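Local coordinates for outer membrane protein SusF (Bacteroides thetaiotaomicron, PDB 4FE9) that binds starch at the cell surface through its carbohydrate-binding modules, ahead of starch transport into the periplasm for degradation, at residues D216-T228 against S244-D256. Numbering follows the deposited sequence.
Sequences DGDDSGDNFVSWT and SFDAFNYRFTVKD. With GLC (alpha-D-glucopyranose), chain B; EDO (1,2-ethanediol), chain E.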
loop_
_atom_site.group_PDB
_atom_site.type_symbol
_atom_site.label_atom_id
_atom_site.label_comp_id
_atom_site.label_asym_id
_atom_site.label_seq_id
_atom_site.Cartn_x
_atom_site.Cartn_y
_atom_site.Cartn_z
ATOM N N ASP A 216 22.844 -0.111 -14.106
ATOM C CA ASP A 216 22.216 -0.588 -15.346
ATOM C C ASP A 216 21.681 -2.010 -15.182
ATOM O O ASP A 216 22.380 -2.877 -14.726
ATOM C CB ASP A 216 23.190 -0.490 -16.533
ATOM C CG ASP A 216 22.484 -0.627 -17.891
ATOM O OD1 ASP A 216 21.334 -0.136 -18.042
ATOM O OD2 ASP A 216 23.060 -1.262 -18.803
ATOM N N GLY A 217 20.382 -2.170 -15.351
ATOM C CA GLY A 217 19.756 -3.469 -15.257
ATOM C C GLY A 217 19.283 -3.786 -13.855
ATOM O O GLY A 217 18.958 -4.927 -13.560
ATOM N N ASP A 218 19.288 -2.782 -12.967
ATOM C CA ASP A 218 18.764 -2.951 -11.585
ATOM C C ASP A 218 17.491 -3.798 -11.599
ATOM O O ASP A 218 16.516 -3.460 -12.278
ATOM C CB ASP A 218 18.455 -1.581 -10.977
ATOM C CG ASP A 218 17.955 -1.667 -9.523
ATOM O OD1 ASP A 218 18.318 -0.792 -8.728
ATOM O OD2 ASP A 218 17.069 -2.487 -9.239
ATOM N N ASP A 219 17.455 -4.842 -10.781
ATOM C CA ASP A 219 16.285 -5.711 -10.756
ATOM C C ASP A 219 15.635 -5.753 -9.403
ATOM O O ASP A 219 14.900 -6.666 -9.097
ATOM C CB ASP A 219 16.602 -7.138 -11.283
ATOM C CG ASP A 219 17.681 -7.856 -10.458
ATOM O OD1 ASP A 219 18.110 -7.314 -9.410
ATOM O OD2 ASP A 219 18.124 -8.961 -10.881
ATOM N N SER A 220 15.820 -4.700 -8.627
ATOM C CA SER A 220 15.312 -4.674 -7.248
ATOM C C SER A 220 13.796 -4.507 -7.214
ATOM O O SER A 220 13.152 -4.905 -6.258
ATOM C CB SER A 220 15.968 -3.541 -6.458
ATOM O OG SER A 220 15.417 -2.291 -6.857
ATOM N N GLY A 221 13.236 -3.883 -8.256
ATOM C CA GLY A 221 11.802 -3.598 -8.298
ATOM C C GLY A 221 11.370 -2.408 -7.441
ATOM O O GLY A 221 10.180 -2.103 -7.341
ATOM N N ASP A 222 12.322 -1.767 -6.772
ATOM C CA ASP A 222 11.969 -0.767 -5.742
ATOM C C ASP A 222 13.250 -0.042 -5.317
ATOM O O ASP A 222 14.111 -0.635 -4.660
ATOM C CB ASP A 222 11.311 -1.464 -4.539
ATOM C CG ASP A 222 10.971 -0.485 -3.362
ATOM O OD1 ASP A 222 11.139 0.775 -3.479
ATOM O OD2 ASP A 222 10.429 -0.990 -2.357
ATOM N N ASN A 223 13.471 1.141 -5.885
ATOM C CA ASN A 223 14.729 1.834 -5.678
ATOM C C ASN A 223 14.650 3.319 -6.021
ATOM O O ASN A 223 13.601 3.817 -6.393
ATOM C CB ASN A 223 15.826 1.177 -6.493
ATOM C CG ASN A 223 17.176 1.239 -5.794
ATOM O OD1 ASN A 223 17.394 2.068 -4.905
ATOM N ND2 ASN A 223 18.089 0.378 -6.203
ATOM N N PHE A 224 15.794 3.985 -5.980
ATOM C CA PHE A 224 15.877 5.395 -6.293
ATOM C C PHE A 224 15.957 5.598 -7.783
ATOM O O PHE A 224 16.593 4.816 -8.491
ATOM C CB PHE A 224 17.118 6.014 -5.614
ATOM C CG PHE A 224 16.941 6.246 -4.130
ATOM C CD1 PHE A 224 16.018 7.164 -3.671
ATOM C CD2 PHE A 224 17.613 5.442 -3.197
ATOM C CE1 PHE A 224 15.770 7.306 -2.300
ATOM C CE2 PHE A 224 17.443 5.643 -1.818
ATOM C CZ PHE A 224 16.567 6.609 -1.372
ATOM N N VAL A 225 15.464 6.733 -8.240
ATOM C CA VAL A 225 15.700 7.167 -9.609
ATOM C C VAL A 225 16.930 8.023 -9.696
ATOM O O VAL A 225 17.065 8.979 -8.948
ATOM C CB VAL A 225 14.494 7.973 -10.116
ATOM C CG1 VAL A 225 14.760 8.516 -11.536
ATOM C CG2 VAL A 225 13.257 7.111 -10.074
ATOM N N SER A 226 17.707 7.831 -10.750
ATOM C CA SER A 226 18.876 8.619 -10.985
ATOM C C SER A 226 18.693 9.490 -12.240
ATOM O O SER A 226 18.015 9.075 -13.199
ATOM C CB SER A 226 20.075 7.692 -11.187
ATOM O OG SER A 226 21.151 8.407 -11.751
ATOM N N TRP A 227 19.274 10.685 -12.222
ATOM C CA TRP A 227 19.234 11.566 -13.367
ATOM C C TRP A 227 20.595 11.840 -13.892
ATOM O O TRP A 227 20.792 12.776 -14.660
ATOM C CB TRP A 227 18.528 12.898 -13.032
ATOM C CG TRP A 227 19.073 13.590 -11.802
ATOM C CD1 TRP A 227 20.114 14.481 -11.747
ATOM C CD2 TRP A 227 18.539 13.516 -10.492
ATOM N NE1 TRP A 227 20.265 14.947 -10.464
ATOM C CE2 TRP A 227 19.293 14.392 -9.681
ATOM C CE3 TRP A 227 17.524 12.747 -9.898
ATOM C CZ2 TRP A 227 19.053 14.538 -8.340
ATOM C CZ3 TRP A 227 17.276 12.917 -8.591
ATOM C CH2 TRP A 227 18.098 13.755 -7.791
ATOM N N THR A 228 21.570 11.062 -13.443
ATOM C CA THR A 228 22.943 11.294 -13.855
ATOM C C THR A 228 23.589 10.055 -14.461
ATOM O O THR A 228 23.862 9.098 -13.765
ATOM C CB THR A 228 23.825 11.800 -12.680
ATOM O OG1 THR A 228 23.106 12.797 -11.924
ATOM C CG2 THR A 228 25.117 12.432 -13.245
ATOM N N SER A 244 5.579 2.412 -11.195
ATOM C CA SER A 244 5.242 3.678 -10.513
ATOM C C SER A 244 6.451 4.545 -10.352
ATOM O O SER A 244 7.530 4.053 -9.979
ATOM C CB SER A 244 4.630 3.414 -9.148
ATOM O OG SER A 244 3.417 2.708 -9.291
ATOM N N PHE A 245 6.262 5.846 -10.527
ATOM C CA PHE A 245 7.361 6.807 -10.481
ATOM C C PHE A 245 6.920 8.012 -9.631
ATOM O O PHE A 245 5.907 8.654 -9.934
ATOM C CB PHE A 245 7.703 7.277 -11.902
ATOM C CG PHE A 245 8.580 8.498 -11.944
ATOM C CD1 PHE A 245 9.653 8.631 -11.065
ATOM C CD2 PHE A 245 8.297 9.551 -12.827
ATOM C CE1 PHE A 245 10.458 9.744 -11.086
ATOM C CE2 PHE A 245 9.116 10.676 -12.874
ATOM C CZ PHE A 245 10.176 10.799 -11.966
ATOM N N ASP A 246 7.598 8.211 -8.499
ATOM C CA ASP A 246 7.300 9.314 -7.580
ATOM C C ASP A 246 8.259 10.450 -7.870
ATOM O O ASP A 246 9.484 10.337 -7.648
ATOM C CB ASP A 246 7.457 8.802 -6.134
ATOM C CG ASP A 246 7.196 9.872 -5.076
ATOM O OD1 ASP A 246 7.309 11.108 -5.377
ATOM O OD2 ASP A 246 7.000 9.460 -3.897
ATOM N N ALA A 247 7.760 11.481 -8.519
ATOM C CA ALA A 247 8.618 12.525 -9.026
ATOM C C ALA A 247 8.865 13.632 -7.975
ATOM O O ALA A 247 9.371 14.719 -8.312
ATOM C CB ALA A 247 8.034 13.125 -10.298
ATOM N N PHE A 248 8.527 13.353 -6.717
ATOM C CA PHE A 248 8.902 14.249 -5.622
ATOM C C PHE A 248 10.023 13.621 -4.783
ATOM O O PHE A 248 11.109 14.197 -4.670
ATOM C CB PHE A 248 7.682 14.566 -4.737
ATOM C CG PHE A 248 8.021 15.367 -3.496
ATOM C CD1 PHE A 248 8.395 16.708 -3.605
ATOM C CD2 PHE A 248 8.147 14.728 -2.252
ATOM C CE1 PHE A 248 8.786 17.442 -2.480
ATOM C CE2 PHE A 248 8.544 15.449 -1.112
ATOM C CZ PHE A 248 8.858 16.824 -1.231
ATOM N N ASN A 249 9.802 12.373 -4.358
ATOM C CA ASN A 249 10.846 11.558 -3.709
ATOM C C ASN A 249 11.848 10.899 -4.658
ATOM O O ASN A 249 12.903 10.469 -4.220
ATOM C CB ASN A 249 10.222 10.510 -2.806
ATOM C CG ASN A 249 9.384 11.125 -1.732
ATOM O OD1 ASN A 249 9.883 11.945 -0.938
ATOM N ND2 ASN A 249 8.072 10.899 -1.807
ATOM N N TYR A 250 11.563 10.947 -5.967
ATOM C CA TYR A 250 12.397 10.253 -7.020
ATOM C C TYR A 250 12.680 8.789 -6.720
ATOM O O TYR A 250 13.809 8.403 -6.422
ATOM C CB TYR A 250 13.673 11.012 -7.323
ATOM C CG TYR A 250 13.451 12.111 -8.294
ATOM C CD1 TYR A 250 12.811 13.292 -7.895
ATOM C CD2 TYR A 250 13.625 11.889 -9.657
ATOM C CE1 TYR A 250 12.432 14.266 -8.841
ATOM C CE2 TYR A 250 13.269 12.863 -10.604
ATOM C CZ TYR A 250 12.625 14.007 -10.200
ATOM O OH TYR A 250 12.360 14.980 -11.136
ATOM N N ARG A 251 11.625 8.015 -6.682
ATOM C CA ARG A 251 11.722 6.599 -6.430
ATOM C C ARG A 251 10.812 5.934 -7.449
ATOM O O ARG A 251 9.846 6.558 -7.906
ATOM C CB ARG A 251 11.198 6.279 -5.026
ATOM C CG ARG A 251 12.323 6.249 -3.942
ATOM C CD ARG A 251 12.018 5.209 -2.820
ATOM N NE ARG A 251 13.254 4.740 -2.219
ATOM C CZ ARG A 251 13.663 3.484 -2.221
ATOM N NH1 ARG A 251 12.845 2.519 -2.604
ATOM N NH2 ARG A 251 14.817 3.176 -1.658
ATOM N N PHE A 252 11.061 4.642 -7.720
ATOM C CA PHE A 252 10.222 3.873 -8.623
ATOM C C PHE A 252 9.943 2.531 -7.989
ATOM O O PHE A 252 10.735 2.051 -7.159
ATOM C CB PHE A 252 10.927 3.695 -9.951
ATOM C CG PHE A 252 12.058 2.692 -9.910
ATOM C CD1 PHE A 252 13.377 3.119 -9.740
ATOM C CD2 PHE A 252 11.793 1.321 -9.992
ATOM C CE1 PHE A 252 14.429 2.189 -9.669
ATOM C CE2 PHE A 252 12.815 0.384 -9.902
ATOM C CZ PHE A 252 14.141 0.807 -9.754
ATOM N N THR A 253 8.772 1.968 -8.269
ATOM C CA THR A 253 8.558 0.538 -8.069
ATOM C C THR A 253 8.046 -0.100 -9.361
ATOM O O THR A 253 7.459 0.577 -10.211
ATOM C CB THR A 253 7.532 0.274 -6.998
ATOM O OG1 THR A 253 6.335 0.963 -7.343
ATOM C CG2 THR A 253 8.053 0.744 -5.593
ATOM N N VAL A 254 8.298 -1.394 -9.502
ATOM C CA VAL A 254 7.646 -2.214 -10.488
ATOM C C VAL A 254 6.998 -3.369 -9.759
ATOM O O VAL A 254 7.694 -4.141 -9.100
ATOM C CB VAL A 254 8.654 -2.772 -11.470
ATOM C CG1 VAL A 254 7.932 -3.582 -12.556
ATOM C CG2 VAL A 254 9.474 -1.597 -12.123
ATOM N N LYS A 255 5.672 -3.494 -9.884
ATOM C CA LYS A 255 4.910 -4.423 -9.076
ATOM C C LYS A 255 4.050 -5.342 -9.943
ATOM O O LYS A 255 3.713 -4.999 -11.061
ATOM C CB LYS A 255 4.039 -3.658 -8.071
ATOM C CG LYS A 255 4.898 -3.041 -6.925
ATOM C CD LYS A 255 4.194 -1.905 -6.154
ATOM C CE LYS A 255 2.774 -2.246 -5.835
ATOM N NZ LYS A 255 2.393 -1.693 -4.486
ATOM N N ASP A 256 3.876 -6.578 -9.472
ATOM C CA ASP A 256 2.948 -7.547 -10.075
ATOM C C ASP A 256 1.533 -6.937 -10.096
ATOM O O ASP A 256 1.075 -6.364 -9.097
ATOM C CB ASP A 256 3.017 -8.839 -9.234
ATOM C CG ASP A 256 2.053 -9.925 -9.702
ATOM O OD1 ASP A 256 1.318 -9.732 -10.700
ATOM O OD2 ASP A 256 1.983 -10.958 -8.998
HETATM C C1 GLC B . 19.211 -0.739 -22.314
HETATM C C2 GLC B . 20.107 -1.187 -21.198
HETATM C C3 GLC B . 21.128 -2.189 -21.693
HETATM C C4 GLC B . 20.466 -3.292 -22.508
HETATM C C5 GLC B . 19.377 -2.965 -23.229
HETATM C C6 GLC B . 18.716 -4.051 -24.031
HETATM O O2 GLC B . 20.785 -0.036 -20.666
HETATM O O3 GLC B . 21.821 -2.705 -20.565
HETATM O O4 GLC B . 21.345 -4.212 -23.217
HETATM O O5 GLC B . 18.528 -1.851 -22.847
HETATM O O6 GLC B . 17.806 -4.728 -23.162
HETATM C C1 EDO E . 7.726 4.907 -5.905
HETATM O O1 EDO E . 7.703 4.914 -4.482
HETATM C C2 EDO E . 6.307 4.891 -6.436
HETATM O O2 EDO E . 5.602 3.801 -5.843
#
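The guanidinium of Arg251 lies over one face of the Phe224 ring in a cation-pi contact, CZ 4.3 Å from the ring centroid, planes inclined at 70°. The Phe224 side chain also touches Gln100 and Glu101 of helix 92-102. Asn223 C sits over a face of the guanidinium, while at its edge NH1 forms a 2.6 Å salt bridge with OD1 of Asp222, whose carboxylate stands perpendicular. Replacing Arg251 by an alanine is likely to leave the Asp222 carboxylate without this countercharge and to uncover the Phe224 face. On the sheet side shared with Asn223, Phe252 holds CG between its backbone N and carbonyl carbon (chi1 74°), which brings one ring face against the Asn223 backbone N; Val225 CG2 meets the ring edge 4.0 Å from CD1. Trp227 directs its ring edge at the face of Tyr250, a T-shaped pair with centroids 5.3 Å apart. Asn223 and Phe252 form a hydrogen-bonded antiparallel pair (Phe252 N to Asn223 O 3.0 Å), flanked by bonds from Val254 N to Gly221 O and Val225 N to Tyr250 O. Strand 222-224 thus closes one edge of the first starch-binding module's antiparallel sheet, and the loop before it carries Asp216, whose carboxylate grips glucose O2 and O3.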